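Local structure of glycosyl hydrolases family 2, sugar binding domain protein (Bacteroides uniformis str. 3978 T3 ii, 6D1P) at residues H71-E76 with C168-D173; D77-D82 with D580-L585; P590-N595 with C749-F754. The protein is a gut bacterial beta-glucuronidase of glycosyl hydrolase family 2, probably hydrolysing O-glycosidic bonds to release glucuronic acid from its conjugates. One frame throughout, in Å; residues are numbered along the deposited sequence.

Interactions 1 and 2 divide one long loop between strands 65-67 and 89-96: residues 71-76 meet the end of strand 162-169 in the sugar-binding domain, and residues 77-82, next in sequence, wrap a potassium ion and press on 580-585 of the TIM barrel domain. Their centres lie 13 Å apart. Interaction 3, centred 11 Å from interaction 2, continues outward to strand 751-756. The two share the small antiparallel pair of strands 581-582 and 594-595, where F581 O lies 2.7 Å from N595 N, a probable hydrogen bond. Interactions 1 and 3 do not touch; their nearest atoms are about 8 Å apart.

Interaction 1: residues H71-E76 with C168-D173; sequences HCFNAE and CDNSRD. With K (potassium ion), chain K.
With CG anti to its carbonyl carbon (chi1 -66°), F73 sends its ring toward C168 and N170, while N170 turns its amide back from the position between backbone N and carbonyl carbon (chi1 72°). Ring and amide run alongside each other, pointing opposite ways, their planes standing 88° apart. At the ring's edge, C168 O sits in plane, 3.5 Å from F73 CZ, and N170 OD1 approaches F73 CD2 at 3.6 Å, so the partly positive rim of the ring faces two oxygens. The same CZ of F73 packs on C168 CB at 3.8 Å. The contact joins a loop to the end of strand 162-169 within the sugar-binding domain, the strand giving way at N170 to a chain that begins with an Asx turn: D169 OD2 accepts S171 N from above the carboxylate plane, 2.9 Å away, while D169 OD1 takes the S171 hydroxyl on its syn side. F73 and N74 are the two central residues of a type I turn from C72 to A75. N74 OD1 comes only within 3.6 Å of N170 ND2, and the two buried amides find their bonds outside the pair: N74 ND2 donates to D77 OD1 and Y86 O; N170 ND2 gives to L186 O and the same Y86 O, and N170 OD1 accepts from G88 N. Farther along, D173 O binds a potassium ion at 2.7 Å, alongside M176 O and P178 O.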
loop_
_atom_site.group_PDB
_atom_site.type_symbol
_atom_site.label_atom_id
_atom_site.label_comp_id
_atom_site.label_asym_id
_atom_site.label_seq_id
_atom_site.Cartn_x
_atom_site.Cartn_y
_atom_site.Cartn_z
ATOM N N HIS A 71 -12.997 -11.375 -5.050
ATOM C CA HIS A 71 -12.113 -10.225 -5.056
ATOM C C HIS A 71 -10.792 -10.587 -4.393
ATOM O O HIS A 71 -10.746 -11.375 -3.439
ATOM C CB HIS A 71 -12.765 -9.053 -4.340
ATOM C CG HIS A 71 -11.840 -7.906 -4.126
ATOM N ND1 HIS A 71 -11.124 -7.740 -2.958
ATOM C CD2 HIS A 71 -11.486 -6.885 -4.941
ATOM C CE1 HIS A 71 -10.382 -6.651 -3.059
ATOM N NE2 HIS A 71 -10.583 -6.117 -4.253
ATOM N N CYS A 72 -9.715 -9.982 -4.886
ATOM C CA CYS A 72 -8.388 -10.327 -4.403
ATOM C C CYS A 72 -7.564 -9.067 -4.167
ATOM O O CYS A 72 -7.541 -8.175 -5.020
ATOM C CB CYS A 72 -7.693 -11.255 -5.409
ATOM S SG CYS A 72 -6.008 -11.670 -4.982
ATOM N N PHE A 73 -6.875 -9.013 -3.012
ATOM C CA PHE A 73 -6.002 -7.882 -2.690
ATOM C C PHE A 73 -4.985 -7.617 -3.793
ATOM O O PHE A 73 -4.507 -6.491 -3.942
ATOM C CB PHE A 73 -5.204 -8.128 -1.397
ATOM C CG PHE A 73 -6.029 -8.214 -0.134
ATOM C CD1 PHE A 73 -7.414 -8.153 -0.160
ATOM C CD2 PHE A 73 -5.391 -8.366 1.088
ATOM C CE1 PHE A 73 -8.147 -8.238 1.007
ATOM C CE2 PHE A 73 -6.106 -8.453 2.261
ATOM C CZ PHE A 73 -7.489 -8.396 2.228
ATOM N N ASN A 74 -4.606 -8.644 -4.548
ATOM C CA ASN A 74 -3.403 -8.568 -5.361
ATOM C C ASN A 74 -3.720 -8.738 -6.842
ATOM O O ASN A 74 -2.854 -9.148 -7.627
ATOM C CB ASN A 74 -2.387 -9.604 -4.879
ATOM C CG ASN A 74 -2.253 -9.628 -3.364
ATOM O OD1 ASN A 74 -2.770 -10.531 -2.711
ATOM N ND2 ASN A 74 -1.557 -8.628 -2.794
ATOM N N ALA A 75 -4.967 -8.408 -7.218
ATOM C CA ALA A 75 -5.414 -8.478 -8.603
ATOM C C ALA A 75 -4.424 -7.817 -9.555
ATOM O O ALA A 75 -4.230 -8.284 -10.681
ATOM C CB ALA A 75 -6.798 -7.829 -8.733
ATOM N N GLU A 76 -3.788 -6.742 -9.128
ATOM C CA GLU A 76 -2.796 -6.112 -9.986
ATOM C C GLU A 76 -1.392 -6.112 -9.409
ATOM O O GLU A 76 -0.426 -6.252 -10.170
ATOM C CB GLU A 76 -3.203 -4.659 -10.306
ATOM C CG GLU A 76 -4.037 -4.525 -11.571
ATOM C CD GLU A 76 -4.056 -3.094 -12.128
ATOM O OE1 GLU A 76 -4.708 -2.880 -13.191
ATOM O OE2 GLU A 76 -3.418 -2.195 -11.508
ATOM N N CYS A 168 -10.120 -9.693 6.215
ATOM C CA CYS A 168 -9.173 -10.670 5.685
ATOM C C CYS A 168 -7.756 -10.148 5.838
ATOM O O CYS A 168 -7.509 -8.948 5.728
ATOM C CB CYS A 168 -9.424 -10.981 4.206
ATOM S SG CYS A 168 -10.895 -11.952 3.935
ATOM N N ASP A 169 -6.826 -11.053 6.099
ATOM C CA ASP A 169 -5.447 -10.653 6.305
ATOM C C ASP A 169 -4.519 -11.680 5.667
ATOM O O ASP A 169 -4.688 -12.890 5.875
ATOM C CB ASP A 169 -5.146 -10.496 7.805
ATOM C CG ASP A 169 -3.686 -10.237 8.075
ATOM O OD1 ASP A 169 -3.306 -9.060 8.185
ATOM O OD2 ASP A 169 -2.903 -11.215 8.156
ATOM N N ASN A 170 -3.556 -11.193 4.880
ATOM C CA ASN A 170 -2.473 -12.008 4.342
ATOM C C ASN A 170 -1.121 -11.401 4.721
ATOM O O ASN A 170 -0.187 -11.350 3.917
ATOM C CB ASN A 170 -2.605 -12.195 2.820
ATOM C CG ASN A 170 -2.291 -10.907 2.033
ATOM O OD1 ASN A 170 -2.410 -9.783 2.559
ATOM N ND2 ASN A 170 -1.878 -11.069 0.784
ATOM N N SER A 171 -1.004 -10.930 5.962
ATOM C CA SER A 171 0.303 -10.561 6.491
ATOM C C SER A 171 1.229 -11.775 6.506
ATOM O O SER A 171 0.793 -12.920 6.644
ATOM C CB SER A 171 0.184 -9.987 7.908
ATOM O OG SER A 171 -0.680 -8.869 7.938
ATOM N N ARG A 172 2.523 -11.506 6.366
ATOM C CA ARG A 172 3.524 -12.555 6.499
ATOM C C ARG A 172 3.498 -13.149 7.897
ATOM O O ARG A 172 3.513 -12.420 8.888
ATOM C CB ARG A 172 4.903 -11.985 6.204
ATOM C CG ARG A 172 5.028 -11.462 4.827
ATOM C CD ARG A 172 6.368 -10.850 4.599
ATOM N NE ARG A 172 7.426 -11.846 4.443
ATOM C CZ ARG A 172 7.749 -12.423 3.285
ATOM N NH1 ARG A 172 7.080 -12.127 2.175
ATOM N NH2 ARG A 172 8.746 -13.292 3.237
ATOM N N ASP A 173 3.496 -14.479 7.984
ATOM C CA ASP A 173 3.434 -15.131 9.288
ATOM C C ASP A 173 4.179 -16.458 9.201
ATOM O O ASP A 173 3.668 -17.421 8.619
ATOM C CB ASP A 173 1.977 -15.319 9.696
ATOM C CG ASP A 173 1.813 -15.963 11.051
ATOM O OD1 ASP A 173 2.818 -16.371 11.670
ATOM O OD2 ASP A 173 0.647 -16.063 11.496
HETATM K K K K . 3.642 -18.337 6.058
HETATM O O HOH W 1 3.019 -15.810 5.691
HETATM O O HOH W 2 6.803 -17.952 6.137
#

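Interaction 2: residues D77-D82 with D580-L585; sequences DAVDPD and DFSTPL. With K (potassium ion), chain J; NA (sodium ion), chain C.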
loop_
_atom_site.group_PDB
_atom_site.type_symbol
_atom_site.label_atom_id
_atom_site.label_comp_id
_atom_site.label_asym_id
_atom_site.label_seq_id
_atom_site.Cartn_x
_atom_site.Cartn_y
_atom_site.Cartn_z
ATOM N N ASP A 77 -1.232 -5.924 -8.092
ATOM C CA ASP A 77 0.112 -5.677 -7.597
ATOM C C ASP A 77 0.955 -6.949 -7.505
ATOM O O ASP A 77 2.173 -6.842 -7.298
ATOM C CB ASP A 77 0.073 -4.908 -6.247
ATOM C CG ASP A 77 -0.321 -5.771 -5.028
ATOM O OD1 ASP A 77 -0.696 -6.950 -5.150
ATOM O OD2 ASP A 77 -0.258 -5.242 -3.899
ATOM N N ALA A 78 0.366 -8.142 -7.697
ATOM C CA ALA A 78 1.197 -9.344 -7.722
ATOM C C ALA A 78 2.259 -9.240 -8.804
ATOM O O ALA A 78 3.404 -9.637 -8.588
ATOM C CB ALA A 78 0.349 -10.610 -7.922
ATOM N N VAL A 79 1.905 -8.686 -9.966
ATOM C CA VAL A 79 2.830 -8.611 -11.089
ATOM C C VAL A 79 3.256 -7.187 -11.405
ATOM O O VAL A 79 4.006 -6.982 -12.367
ATOM C CB VAL A 79 2.253 -9.291 -12.349
ATOM C CG1 VAL A 79 2.011 -10.811 -12.108
ATOM C CG2 VAL A 79 0.977 -8.592 -12.810
ATOM N N ASP A 80 2.817 -6.202 -10.636
ATOM C CA ASP A 80 3.365 -4.858 -10.774
ATOM C C ASP A 80 4.873 -4.920 -10.576
ATOM O O ASP A 80 5.324 -5.311 -9.495
ATOM C CB ASP A 80 2.745 -3.929 -9.746
ATOM C CG ASP A 80 3.170 -2.468 -9.923
ATOM O OD1 ASP A 80 4.372 -2.161 -10.164
ATOM O OD2 ASP A 80 2.264 -1.625 -9.812
ATOM N N PRO A 81 5.683 -4.540 -11.566
ATOM C CA PRO A 81 7.137 -4.748 -11.446
ATOM C C PRO A 81 7.811 -3.884 -10.393
ATOM O O PRO A 81 8.982 -4.137 -10.079
ATOM C CB PRO A 81 7.649 -4.401 -12.849
ATOM C CG PRO A 81 6.662 -3.372 -13.322
ATOM C CD PRO A 81 5.328 -3.815 -12.796
ATOM N N ASP A 82 7.137 -2.877 -9.838
ATOM C CA ASP A 82 7.820 -1.916 -8.985
ATOM C C ASP A 82 7.436 -1.993 -7.512
ATOM O O ASP A 82 7.956 -1.201 -6.723
ATOM C CB ASP A 82 7.594 -0.481 -9.515
ATOM C CG ASP A 82 8.189 -0.272 -10.914
ATOM O OD1 ASP A 82 7.452 0.120 -11.850
ATOM O OD2 ASP A 82 9.399 -0.533 -11.090
ATOM N N ASP A 580 1.360 -19.757 -17.162
ATOM C CA ASP A 580 2.138 -18.716 -16.502
ATOM C C ASP A 580 1.362 -18.161 -15.322
ATOM O O ASP A 580 0.171 -17.867 -15.437
ATOM C CB ASP A 580 2.448 -17.583 -17.485
ATOM C CG ASP A 580 3.489 -17.957 -18.511
ATOM O OD1 ASP A 580 3.939 -19.121 -18.493
ATOM O OD2 ASP A 580 3.857 -17.075 -19.340
ATOM N N PHE A 581 2.032 -18.017 -14.185
ATOM C CA PHE A 581 1.361 -17.537 -12.988
ATOM C C PHE A 581 2.305 -16.621 -12.226
ATOM O O PHE A 581 3.525 -16.657 -12.411
ATOM C CB PHE A 581 0.906 -18.702 -12.106
ATOM C CG PHE A 581 2.042 -19.420 -11.452
ATOM C CD1 PHE A 581 2.692 -20.450 -12.114
ATOM C CD2 PHE A 581 2.492 -19.038 -10.178
ATOM C CE1 PHE A 581 3.755 -21.107 -11.523
ATOM C CE2 PHE A 581 3.551 -19.685 -9.589
ATOM C CZ PHE A 581 4.185 -20.738 -10.252
ATOM N N SER A 582 1.726 -15.783 -11.374
ATOM C CA SER A 582 2.528 -14.813 -10.644
ATOM C C SER A 582 3.234 -15.455 -9.453
ATOM O O SER A 582 2.658 -16.276 -8.727
ATOM C CB SER A 582 1.663 -13.670 -10.138
ATOM O OG SER A 582 2.441 -12.765 -9.351
ATOM N N THR A 583 4.488 -15.057 -9.242
ATOM C CA THR A 583 5.236 -15.490 -8.094
ATOM C C THR A 583 5.999 -14.303 -7.531
ATOM O O THR A 583 6.540 -13.495 -8.303
ATOM C CB THR A 583 6.220 -16.609 -8.434
ATOM O OG1 THR A 583 7.086 -16.809 -7.315
ATOM C CG2 THR A 583 7.042 -16.242 -9.654
ATOM N N PRO A 584 6.064 -14.168 -6.203
ATOM C CA PRO A 584 6.760 -13.012 -5.625
ATOM C C PRO A 584 8.260 -13.136 -5.722
ATOM O O PRO A 584 8.961 -12.146 -5.476
ATOM C CB PRO A 584 6.296 -13.011 -4.157
ATOM C CG PRO A 584 5.995 -14.461 -3.875
ATOM C CD PRO A 584 5.511 -15.061 -5.170
ATOM N N LEU A 585 8.762 -14.321 -6.085
ATOM C CA LEU A 585 10.175 -14.653 -5.971
ATOM C C LEU A 585 10.999 -14.238 -7.175
ATOM O O LEU A 585 12.228 -14.252 -7.095
ATOM C CB LEU A 585 10.344 -16.158 -5.767
ATOM C CG LEU A 585 9.631 -16.780 -4.575
ATOM C CD1 LEU A 585 10.136 -18.177 -4.417
ATOM C CD2 LEU A 585 9.842 -15.946 -3.283
HETATM K K K J . 4.941 -7.350 -7.549
HETATM NA NA NA C . -1.954 -18.598 -14.014
HETATM O O HOH W 3 -2.064 -21.269 -13.143
HETATM O O HOH W 4 5.533 -8.877 -5.210
#
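A78 and V79 meet S582 where a metal-binding loop of the sugar-binding domain lies against a short strand, 581-582, of the TIM barrel domain. Van der Waals packing carries this interdomain contact, and it centres on one serine. S582 OG lies 3.3 Å from A78 CB and 3.4 Å from V79 CG1, and the same valine methyl reaches S582 CB at 3.5 Å. The hydroxyl stands opposite its own backbone N about the first torsion (chi1 176°), which turns it in among these carbons. Its one proton has two acceptors within bonding range, N185 OD1 and Y593 O, and can serve only one fully at a time. Turn-forming hydrogen bonds shape each segment separately. D80 OD1 receives D82 N on its anti side in an Asx turn, and T583 OG1 accepts from L585 N in an ST turn; the threonine hydroxyl also bonds D183. Metal coordination comes third. Three backbone carbonyls of the loop, D77 O, A78 O and D80 O, converge on a potassium ion, joined by V83 O and a water; neutral carbonyl oxygens thus wrap the cation and probably help hold the loop's curl. D77 directs its carboxylate elsewhere, into a salt bridge with R39. At the start of the other segment a sodium ion takes D333 OD2 as a ligand, and D580 O binds it at 2.7 Å.

Interaction 3: residues P590-N595 with C749-F754; sequences PIPYVN and CQFIEF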
loop_
_atom_site.group_PDB
_atom_site.type_symbol
_atom_site.label_atom_id
_atom_site.label_comp_id
_atom_site.label_asym_id
_atom_site.label_seq_id
_atom_site.Cartn_x
_atom_site.Cartn_y
_atom_site.Cartn_z
ATOM N N PRO A 590 11.817 -12.422 -17.311
ATOM C CA PRO A 590 11.453 -11.667 -18.526
ATOM C C PRO A 590 10.084 -11.001 -18.450
ATOM O O PRO A 590 9.918 -9.893 -18.962
ATOM C CB PRO A 590 11.515 -12.743 -19.624
ATOM C CG PRO A 590 12.506 -13.711 -19.128
ATOM C CD PRO A 590 12.348 -13.761 -17.630
ATOM N N ILE A 591 9.093 -11.644 -17.842
ATOM C CA ILE A 591 7.910 -10.953 -17.342
ATOM C C ILE A 591 8.049 -10.859 -15.823
ATOM O O ILE A 591 7.995 -11.898 -15.140
ATOM C CB ILE A 591 6.613 -11.653 -17.758
ATOM C CG1 ILE A 591 6.475 -11.614 -19.289
ATOM C CG2 ILE A 591 5.409 -10.926 -17.123
ATOM C CD1 ILE A 591 5.250 -12.321 -19.815
ATOM N N PRO A 592 8.284 -9.675 -15.265
ATOM C CA PRO A 592 8.583 -9.579 -13.831
ATOM C C PRO A 592 7.503 -10.235 -12.989
ATOM O O PRO A 592 6.310 -10.142 -13.289
ATOM C CB PRO A 592 8.657 -8.070 -13.598
ATOM C CG PRO A 592 9.128 -7.526 -14.917
ATOM C CD PRO A 592 8.424 -8.374 -15.943
ATOM N N TYR A 593 7.932 -10.971 -11.970
ATOM C CA TYR A 593 7.017 -11.618 -11.033
ATOM C C TYR A 593 6.083 -12.654 -11.693
ATOM O O TYR A 593 5.024 -12.997 -11.133
ATOM C CB TYR A 593 6.200 -10.562 -10.279
ATOM C CG TYR A 593 7.044 -9.644 -9.409
ATOM C CD1 TYR A 593 7.678 -10.137 -8.266
ATOM C CD2 TYR A 593 7.198 -8.286 -9.717
ATOM C CE1 TYR A 593 8.448 -9.310 -7.441
ATOM C CE2 TYR A 593 7.974 -7.435 -8.891
ATOM C CZ TYR A 593 8.591 -7.969 -7.753
ATOM O OH TYR A 593 9.350 -7.173 -6.926
ATOM N N VAL A 594 6.437 -13.192 -12.857
ATOM C CA VAL A 594 5.649 -14.257 -13.473
ATOM C C VAL A 594 6.536 -15.480 -13.652
ATOM O O VAL A 594 7.636 -15.391 -14.208
ATOM C CB VAL A 594 5.007 -13.820 -14.798
ATOM C CG1 VAL A 594 4.342 -15.027 -15.499
ATOM C CG2 VAL A 594 3.958 -12.783 -14.506
ATOM N N ASN A 595 6.096 -16.599 -13.105
ATOM C CA ASN A 595 6.719 -17.881 -13.411
ATOM C C ASN A 595 6.269 -18.262 -14.817
ATOM O O ASN A 595 5.072 -18.439 -15.059
ATOM C CB ASN A 595 6.304 -18.896 -12.353
ATOM C CG ASN A 595 6.929 -20.270 -12.560
ATOM O OD1 ASN A 595 6.861 -20.862 -13.645
ATOM N ND2 ASN A 595 7.540 -20.791 -11.498
ATOM N N CYS A 749 17.341 -8.994 -25.933
ATOM C CA CYS A 749 16.523 -9.336 -24.771
ATOM C C CYS A 749 16.360 -8.201 -23.749
ATOM O O CYS A 749 15.782 -8.440 -22.679
ATOM C CB CYS A 749 17.117 -10.558 -24.045
ATOM S SG CYS A 749 17.317 -12.024 -25.081
ATOM N N GLN A 750 16.874 -6.997 -24.024
ATOM C CA GLN A 750 16.747 -5.871 -23.094
ATOM C C GLN A 750 15.325 -5.736 -22.572
ATOM O O GLN A 750 14.348 -5.852 -23.325
ATOM C CB GLN A 750 17.127 -4.543 -23.769
ATOM C CG GLN A 750 18.609 -4.324 -24.064
ATOM C CD GLN A 750 19.106 -5.107 -25.276
ATOM O OE1 GLN A 750 18.342 -5.835 -25.939
ATOM N NE2 GLN A 750 20.399 -4.977 -25.559
ATOM N N PHE A 751 15.221 -5.476 -21.276
ATOM C CA PHE A 751 13.988 -4.944 -20.711
ATOM C C PHE A 751 13.603 -3.646 -21.404
ATOM O O PHE A 751 14.441 -2.768 -21.641
ATOM C CB PHE A 751 14.138 -4.696 -19.205
ATOM C CG PHE A 751 13.839 -5.898 -18.372
ATOM C CD1 PHE A 751 12.541 -6.379 -18.281
ATOM C CD2 PHE A 751 14.854 -6.570 -17.698
ATOM C CE1 PHE A 751 12.247 -7.520 -17.520
ATOM C CE2 PHE A 751 14.572 -7.678 -16.930
ATOM C CZ PHE A 751 13.263 -8.163 -16.841
ATOM N N ILE A 752 12.319 -3.529 -21.720
ATOM C CA ILE A 752 11.747 -2.323 -22.296
ATOM C C ILE A 752 10.584 -1.901 -21.411
ATOM O O ILE A 752 9.847 -2.754 -20.907
ATOM C CB ILE A 752 11.306 -2.560 -23.758
ATOM C CG1 ILE A 752 12.529 -2.753 -24.644
ATOM C CG2 ILE A 752 10.559 -1.371 -24.295
ATOM C CD1 ILE A 752 12.201 -3.477 -25.929
ATOM N N GLU A 753 10.446 -0.587 -21.204
ATOM C CA GLU A 753 9.427 0.004 -20.342
ATOM C C GLU A 753 8.522 0.960 -21.108
ATOM O O GLU A 753 8.992 1.774 -21.898
ATOM C CB GLU A 753 10.057 0.781 -19.199
ATOM C CG GLU A 753 10.900 -0.075 -18.311
ATOM C CD GLU A 753 11.555 0.737 -17.231
ATOM O OE1 GLU A 753 11.515 1.976 -17.341
ATOM O OE2 GLU A 753 12.102 0.143 -16.283
ATOM N N PHE A 754 7.232 0.899 -20.823
ATOM C CA PHE A 754 6.261 1.760 -21.462
ATOM C C PHE A 754 5.730 2.810 -20.488
ATOM O O PHE A 754 5.613 2.574 -19.284
ATOM C CB PHE A 754 5.105 0.939 -22.020
ATOM C CG PHE A 754 5.502 0.001 -23.107
ATOM C CD1 PHE A 754 5.598 -1.363 -22.856
ATOM C CD2 PHE A 754 5.778 0.475 -24.388
ATOM C CE1 PHE A 754 5.948 -2.257 -23.875
ATOM C CE2 PHE A 754 6.136 -0.406 -25.418
ATOM C CZ PHE A 754 6.217 -1.778 -25.158
#
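P590 and F751 mark the nearest approach of the two backbones, with 7.5 Å between P590 CA and F751 CA, and the F751 ring spans the interval. The 590-595 segment runs through a type II turn from I591 to V594, closed by V594 N donating to I591 O at 3.1 Å, and then enters strand 594-595. Y593 occupies the third position of that turn with positive backbone torsions (phi 62°, psi 22°). The partner segment leaves a loop at C749 and Q750 and enters strand 751-756 at F751. Here a loop of the TIM barrel domain meets a C-terminal antiparallel sheet at its outer strand 774-776 and the next one in, 751-756. P590 also forms a backbone hydrogen bond with Q776, so the loop touches two neighbouring strands of that sheet.

The bridging group is the F751 ring. With chi1 at -87°, the ring swings to the backbone N side of the residue, and its far end comes nearer the loop than the bond to CB suggests. Atom CE1 of F751 does the touching: P590 O approaches it obliquely at 3.6 Å, and CG of P592 lies 4.1 Å from it, a modest apolar contact. R774, Q776 and S800 also pack on the F751 side chain, and P590 rests on H518 and Q596. Two residues along the strand, E753 forms a salt bridge with R774 NE through OE2.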